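Local coordinates for protein CCMAN5 (Cellulosimicrobium cellulans, PDB 2XSG) that probably hydrolyses alpha-mannosidic linkages as a family 92 glycoside hydrolase, an activity that enables mannose-6-phosphate modification of yeast-produced human lysosomal enzymes, at residues G344-A352 and L370-L381. Numbering follows the deposited sequence.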
# COMPACT_ATOMS: atom_id res chain seq x y z
N GLY A 344 -11.02 -7.84 -21.82
CA GLY A 344 -11.99 -6.81 -21.46
C GLY A 344 -11.77 -6.12 -20.13
O GLY A 344 -12.68 -5.46 -19.61
N PHE A 345 -10.57 -6.27 -19.57
CA PHE A 345 -10.22 -5.69 -18.27
C PHE A 345 -8.71 -5.65 -18.14
O PHE A 345 -7.99 -6.35 -18.87
CB PHE A 345 -10.86 -6.49 -17.11
CG PHE A 345 -10.09 -7.70 -16.68
CD1 PHE A 345 -10.14 -8.88 -17.42
CD2 PHE A 345 -9.36 -7.68 -15.49
CE1 PHE A 345 -9.44 -10.01 -17.01
CE2 PHE A 345 -8.64 -8.81 -15.06
CZ PHE A 345 -8.68 -9.98 -15.83
N THR A 346 -8.23 -4.82 -17.23
CA THR A 346 -6.80 -4.72 -16.97
C THR A 346 -6.45 -5.63 -15.80
O THR A 346 -7.10 -5.59 -14.74
CB THR A 346 -6.39 -3.26 -16.69
OG1 THR A 346 -6.60 -2.51 -17.89
CG2 THR A 346 -4.90 -3.11 -16.29
N TYR A 347 -5.43 -6.46 -16.00
CA TYR A 347 -4.97 -7.35 -14.95
C TYR A 347 -3.96 -6.62 -14.06
O TYR A 347 -2.93 -6.13 -14.53
CB TYR A 347 -4.37 -8.63 -15.54
CG TYR A 347 -3.84 -9.61 -14.53
CD1 TYR A 347 -4.71 -10.41 -13.79
CD2 TYR A 347 -2.48 -9.74 -14.30
CE1 TYR A 347 -4.23 -11.31 -12.83
CE2 TYR A 347 -1.99 -10.66 -13.36
CZ TYR A 347 -2.88 -11.44 -12.64
OH TYR A 347 -2.40 -12.35 -11.70
N TYR A 348 -4.28 -6.55 -12.78
CA TYR A 348 -3.38 -6.03 -11.76
C TYR A 348 -2.80 -7.18 -10.92
O TYR A 348 -3.42 -8.24 -10.78
CB TYR A 348 -4.11 -5.01 -10.87
CG TYR A 348 -4.58 -3.81 -11.66
CD1 TYR A 348 -5.83 -3.79 -12.30
CD2 TYR A 348 -3.74 -2.71 -11.82
CE1 TYR A 348 -6.23 -2.67 -13.05
CE2 TYR A 348 -4.12 -1.62 -12.56
CZ TYR A 348 -5.36 -1.61 -13.17
OH TYR A 348 -5.68 -0.50 -13.90
N ASP A 349 -1.60 -6.93 -10.39
CA ASP A 349 -0.88 -7.90 -9.57
C ASP A 349 0.03 -7.14 -8.60
O ASP A 349 0.35 -5.96 -8.84
CB ASP A 349 -0.06 -8.82 -10.47
CG ASP A 349 0.42 -10.08 -9.76
OD1 ASP A 349 0.07 -10.32 -8.57
OD2 ASP A 349 1.20 -10.84 -10.39
N SER A 350 0.42 -7.84 -7.54
CA SER A 350 1.27 -7.35 -6.43
C SER A 350 0.43 -7.11 -5.20
O SER A 350 -0.20 -6.07 -5.07
CB SER A 350 2.07 -6.09 -6.75
OG SER A 350 3.00 -5.84 -5.72
N TRP A 351 0.40 -8.08 -4.31
CA TRP A 351 -0.58 -8.10 -3.24
C TRP A 351 0.10 -8.16 -1.88
O TRP A 351 1.16 -8.76 -1.75
CB TRP A 351 -1.48 -9.32 -3.42
CG TRP A 351 -2.14 -9.39 -4.78
CD1 TRP A 351 -1.70 -10.09 -5.87
CD2 TRP A 351 -3.36 -8.75 -5.18
NE1 TRP A 351 -2.57 -9.92 -6.93
CE2 TRP A 351 -3.60 -9.10 -6.53
CE3 TRP A 351 -4.27 -7.92 -4.52
CZ2 TRP A 351 -4.72 -8.66 -7.23
CZ3 TRP A 351 -5.39 -7.46 -5.22
CH2 TRP A 351 -5.60 -7.83 -6.57
N ALA A 352 -0.47 -7.49 -0.88
CA ALA A 352 0.01 -7.57 0.49
C ALA A 352 -1.25 -7.57 1.35
O ALA A 352 -1.40 -6.77 2.28
CB ALA A 352 0.88 -6.38 0.83
N LEU A 370 -11.52 0.91 -11.47
CA LEU A 370 -10.21 0.37 -11.12
C LEU A 370 -10.37 -0.75 -10.11
O LEU A 370 -9.79 -1.82 -10.24
CB LEU A 370 -9.31 1.47 -10.56
CG LEU A 370 -7.90 1.08 -10.10
CD1 LEU A 370 -7.04 0.59 -11.30
CD2 LEU A 370 -7.21 2.25 -9.40
N TYR A 371 -11.19 -0.49 -9.10
CA TYR A 371 -11.48 -1.48 -8.06
C TYR A 371 -12.03 -2.75 -8.66
O TYR A 371 -11.58 -3.84 -8.29
CB TYR A 371 -12.49 -0.90 -7.08
CG TYR A 371 -13.16 -1.86 -6.11
CD1 TYR A 371 -14.43 -2.35 -6.38
CD2 TYR A 371 -12.57 -2.18 -4.88
CE1 TYR A 371 -15.09 -3.18 -5.50
CE2 TYR A 371 -13.22 -3.03 -3.98
CZ TYR A 371 -14.49 -3.53 -4.31
OH TYR A 371 -15.17 -4.35 -3.45
N ARG A 372 -12.98 -2.63 -9.58
CA ARG A 372 -13.53 -3.80 -10.25
C ARG A 372 -12.39 -4.59 -10.93
O ARG A 372 -12.30 -5.81 -10.77
CB ARG A 372 -14.64 -3.45 -11.25
CG ARG A 372 -15.34 -4.71 -11.80
CD ARG A 372 -16.35 -4.48 -12.95
NE ARG A 372 -17.15 -5.71 -13.12
CZ ARG A 372 -16.73 -6.78 -13.80
NH1 ARG A 372 -15.54 -6.79 -14.40
NH2 ARG A 372 -17.50 -7.87 -13.88
N ASP A 373 -11.51 -3.90 -11.65
CA ASP A 373 -10.44 -4.62 -12.36
C ASP A 373 -9.51 -5.34 -11.38
O ASP A 373 -9.07 -6.46 -11.63
CB ASP A 373 -9.63 -3.69 -13.28
CG ASP A 373 -10.32 -3.45 -14.64
OD1 ASP A 373 -11.47 -3.89 -14.86
OD2 ASP A 373 -9.68 -2.78 -15.48
N MET A 374 -9.22 -4.69 -10.25
CA MET A 374 -8.41 -5.30 -9.22
C MET A 374 -9.03 -6.59 -8.66
O MET A 374 -8.32 -7.58 -8.47
CB MET A 374 -8.17 -4.29 -8.11
CG MET A 374 -7.27 -3.14 -8.53
SD MET A 374 -7.05 -1.99 -7.17
CE MET A 374 -5.81 -0.87 -7.84
N VAL A 375 -10.33 -6.57 -8.38
CA VAL A 375 -11.00 -7.73 -7.84
C VAL A 375 -11.04 -8.85 -8.88
O VAL A 375 -10.79 -10.01 -8.56
CB VAL A 375 -12.42 -7.41 -7.31
CG1 VAL A 375 -13.10 -8.69 -6.80
CG2 VAL A 375 -12.34 -6.33 -6.18
N GLN A 376 -11.36 -8.49 -10.12
CA GLN A 376 -11.34 -9.44 -11.22
C GLN A 376 -9.96 -10.08 -11.35
O GLN A 376 -9.84 -11.28 -11.60
CB GLN A 376 -11.75 -8.79 -12.55
CG GLN A 376 -11.78 -9.78 -13.77
CD GLN A 376 -12.81 -10.90 -13.66
OE1 GLN A 376 -13.90 -10.81 -14.23
NE2 GLN A 376 -12.46 -11.98 -12.95
N SER A 377 -8.93 -9.25 -11.17
CA SER A 377 -7.55 -9.73 -11.27
C SER A 377 -7.25 -10.71 -10.15
O SER A 377 -6.60 -11.75 -10.37
CB SER A 377 -6.58 -8.55 -11.22
OG SER A 377 -6.85 -7.65 -12.29
N LEU A 378 -7.72 -10.38 -8.95
CA LEU A 378 -7.52 -11.23 -7.78
C LEU A 378 -8.19 -12.59 -8.00
O LEU A 378 -7.62 -13.63 -7.66
CB LEU A 378 -8.09 -10.55 -6.52
CG LEU A 378 -7.93 -11.23 -5.15
CD1 LEU A 378 -6.48 -11.64 -4.88
CD2 LEU A 378 -8.45 -10.25 -4.07
N VAL A 379 -9.38 -12.55 -8.61
CA VAL A 379 -10.09 -13.77 -9.02
C VAL A 379 -9.29 -14.61 -10.03
O VAL A 379 -9.16 -15.82 -9.84
CB VAL A 379 -11.52 -13.46 -9.53
CG1 VAL A 379 -12.15 -14.68 -10.17
CG2 VAL A 379 -12.40 -12.97 -8.37
N TYR A 380 -8.72 -13.98 -11.05
CA TYR A 380 -7.89 -14.69 -12.04
C TYR A 380 -6.66 -15.32 -11.43
O TYR A 380 -6.25 -16.41 -11.84
CB TYR A 380 -7.43 -13.76 -13.16
CG TYR A 380 -8.31 -13.75 -14.36
CD1 TYR A 380 -9.70 -13.70 -14.23
CD2 TYR A 380 -7.77 -13.77 -15.65
CE1 TYR A 380 -10.52 -13.69 -15.33
CE2 TYR A 380 -8.60 -13.75 -16.78
CZ TYR A 380 -9.97 -13.71 -16.60
OH TYR A 380 -10.82 -13.67 -17.66
N LEU A 381 -6.07 -14.62 -10.46
CA LEU A 381 -4.86 -15.08 -9.78
C LEU A 381 -5.09 -16.40 -9.05
O LEU A 381 -4.27 -17.32 -9.15
CB LEU A 381 -4.30 -14.01 -8.84
CG LEU A 381 -3.01 -14.42 -8.12
CD1 LEU A 381 -1.88 -14.57 -9.13
CD2 LEU A 381 -2.63 -13.43 -7.03
O HOH W 1 -8.28 -0.66 -14.78
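Ser377 OG, buried on helix 368-387, is a polar atom gripped from two directions. It accepts a nearly straight bond from Tyr348 N at 2.8 Å. It also donates to Asp373 O, 2.6 Å away, one turn back. The backbone N of Ser377 reaches that carbonyl from the opposite face of its plane; chi1 of -59° sets the hydroxyl beside its own backbone N, where it can reach both partners, and the two bonds hold it there. A turn earlier, Asp373 OD2 takes Thr346 N from above the carboxylate plane at 3.1 Å, and a water links the same oxygen to Tyr348 OH. Aromatic rings flank these bonds. Gln376 CG sits over the centre of one face of Phe345, 3.6 Å from its centroid, while the ring turns its edge to the face of Tyr380 in a T-shaped pair, with planes 71° apart. Farther along, Leu378 CD1 makes a CH-pi contact over the centre of the six-membered ring of Trp351, whose edge, at atom CH2, meets Met374 O in plane. Strand 348-349 also forms a two-stranded antiparallel sheet with strand 323-324, so the segment bridges that sheet and the helix within the catalytic domain. Two helix side chains thus accept backbone N-H groups two residues apart, pinning an irregular segment whose aromatic rings supply the apolar cover.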